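GTP pyrophosphokinase (Chlorobaculum tepidum, PDB 3IBW) probably makes the stringent-response alarmone (p)ppGpp from GTP and ATP, with this ACT domain as a likely regulatory module. Local coordinates at residues A[29-34]-A[49-54]. The protein carries 1 engineered substitution. Residues are numbered along the deposited sequence; the frame is centred on the assembly and turned at random.
Sequences FDTNIR and LMIFVK
The open end of an antiparallel beta hairpin, strands 32-41 and 44-53 of the ACT-domain sheet, brings Asn32 against Phe52 and Ile33 against Ile51. Asn32 and Phe52 form a hydrogen-bonded pair: Phe52 N donates to Asn32 O at 2.8 Å, nearly straight (166°). The same oxygen receives a CA-H contact from Ile51 CA at 3.3 Å. Two residues further on, Arg34 N donates to Met50 O at 2.7 Å. Between these bonds lies the non-hydrogen-bonded pair Ile33-Ile51, whose CA atoms are 4.4 Å apart. On its face, Ile33 CG2 meets Leu49 CD1 at 3.8 Å, and Leu49 CD2 abuts the edge of the Phe29 ring at CE2 (4.1 Å). Thr31 OG1 is buried beside Ile51 CG2 without a polar partner in the model. On the other face, Asn32 holds CG anti to its backbone nitrogen (chi1 -179°), which lays the amide alongside Phe52, ND2 3.5 Å from ring atom CD2. Arg34 also crosses this ring, but its modelled fit there is doubtfully tight; its guanidinium forms a salt bridge with Asp14 of the second subunit. The apolar face packs beneath helices 18-28 and 56-67, with Ile26 touching Ile33 and Leu49, and Leu62 touching Phe29 and Ile51, while strand 4-13 pairs with the other edge of strand 44-53.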
# COMPACT_ATOMS: atom_id res chain seq x y z
N PHE A 29 8.30 3.69 -5.41
CA PHE A 29 9.63 3.42 -4.87
C PHE A 29 10.34 2.33 -5.69
O PHE A 29 9.71 1.38 -6.17
CB PHE A 29 9.56 2.85 -3.45
CG PHE A 29 9.32 3.87 -2.39
CD1 PHE A 29 9.53 5.22 -2.65
CD2 PHE A 29 8.94 3.48 -1.10
CE1 PHE A 29 9.34 6.17 -1.66
CE2 PHE A 29 8.75 4.44 -0.10
CZ PHE A 29 8.96 5.78 -0.38
N ASP A 30 11.65 2.46 -5.82
CA ASP A 30 12.46 1.47 -6.53
C ASP A 30 12.97 0.45 -5.48
O ASP A 30 14.17 0.38 -5.22
CB ASP A 30 13.64 2.16 -7.23
CG ASP A 30 14.59 1.18 -7.90
OD1 ASP A 30 14.11 0.28 -8.63
OD2 ASP A 30 15.81 1.31 -7.70
N THR A 31 12.05 -0.30 -4.87
CA THR A 31 12.42 -1.33 -3.89
C THR A 31 11.42 -2.49 -3.80
O THR A 31 10.33 -2.46 -4.37
CB THR A 31 12.60 -0.76 -2.43
OG1 THR A 31 11.35 -0.24 -1.96
CG2 THR A 31 13.66 0.32 -2.40
N ASN A 32 11.83 -3.52 -3.07
CA ASN A 32 11.04 -4.73 -2.86
C ASN A 32 10.23 -4.57 -1.58
O ASN A 32 10.79 -4.56 -0.49
CB ASN A 32 12.00 -5.91 -2.73
CG ASN A 32 11.29 -7.23 -2.53
OD1 ASN A 32 10.06 -7.32 -2.64
ND2 ASN A 32 12.06 -8.27 -2.24
N ILE A 33 8.91 -4.44 -1.72
CA ILE A 33 8.05 -4.27 -0.55
C ILE A 33 7.72 -5.63 0.05
O ILE A 33 7.33 -6.56 -0.66
CB ILE A 33 6.73 -3.54 -0.94
CG1 ILE A 33 7.06 -2.13 -1.45
CG2 ILE A 33 5.78 -3.48 0.25
CD1 ILE A 33 5.92 -1.47 -2.23
N ARG A 34 7.90 -5.74 1.36
CA ARG A 34 7.60 -6.98 2.06
C ARG A 34 6.27 -6.94 2.80
O ARG A 34 5.49 -7.88 2.73
CB ARG A 34 8.72 -7.33 3.05
CG ARG A 34 10.09 -7.36 2.41
CD ARG A 34 10.01 -7.91 0.99
NE ARG A 34 9.83 -9.35 0.95
CZ ARG A 34 9.34 -10.01 -0.10
NH1 ARG A 34 8.98 -9.35 -1.19
NH2 ARG A 34 9.21 -11.33 -0.05
N LEU A 49 5.70 0.11 7.01
CA LEU A 49 6.17 -0.49 5.77
C LEU A 49 7.48 -1.24 5.99
O LEU A 49 8.38 -0.71 6.63
CB LEU A 49 6.38 0.63 4.74
CG LEU A 49 7.20 0.43 3.46
CD1 LEU A 49 6.45 -0.49 2.51
CD2 LEU A 49 7.44 1.78 2.79
N MSE A 50 7.56 -2.47 5.49
CA MSE A 50 8.80 -3.24 5.58
C MSE A 50 9.22 -3.43 4.13
O MSE A 50 8.45 -3.90 3.30
CB MSE A 50 8.58 -4.61 6.22
CG MSE A 50 8.09 -4.56 7.65
SE MSE A 50 9.38 -3.83 8.88
CE MSE A 50 10.98 -4.72 8.22
N ILE A 51 10.47 -3.07 3.84
CA ILE A 51 11.00 -3.16 2.49
C ILE A 51 12.42 -3.70 2.50
O ILE A 51 13.08 -3.66 3.54
CB ILE A 51 11.08 -1.76 1.81
CG1 ILE A 51 11.96 -0.82 2.66
CG2 ILE A 51 9.70 -1.16 1.64
CD1 ILE A 51 12.31 0.49 1.97
N PHE A 52 12.86 -4.23 1.36
CA PHE A 52 14.24 -4.68 1.20
C PHE A 52 14.87 -3.51 0.45
O PHE A 52 14.39 -3.10 -0.61
CB PHE A 52 14.33 -5.98 0.40
CG PHE A 52 14.12 -7.20 1.24
CD1 PHE A 52 15.06 -7.59 2.18
CD2 PHE A 52 12.96 -7.94 1.11
CE1 PHE A 52 14.84 -8.71 2.98
CE2 PHE A 52 12.73 -9.05 1.91
CZ PHE A 52 13.68 -9.44 2.84
N VAL A 53 15.95 -2.97 1.01
CA VAL A 53 16.61 -1.81 0.43
C VAL A 53 18.11 -2.01 0.32
O VAL A 53 18.72 -2.75 1.09
CB VAL A 53 16.24 -0.56 1.29
CG1 VAL A 53 16.77 -0.70 2.69
CG2 VAL A 53 16.75 0.70 0.64
N LYS A 54 18.70 -1.34 -0.67
CA LYS A 54 20.12 -1.42 -0.97
C LYS A 54 21.07 -1.10 0.17
O LYS A 54 21.96 -1.88 0.50
CB LYS A 54 20.44 -0.49 -2.14
CG LYS A 54 21.88 -0.53 -2.63
CD LYS A 54 22.06 0.28 -3.91
CE LYS A 54 22.07 1.78 -3.64
NZ LYS A 54 22.69 2.54 -4.77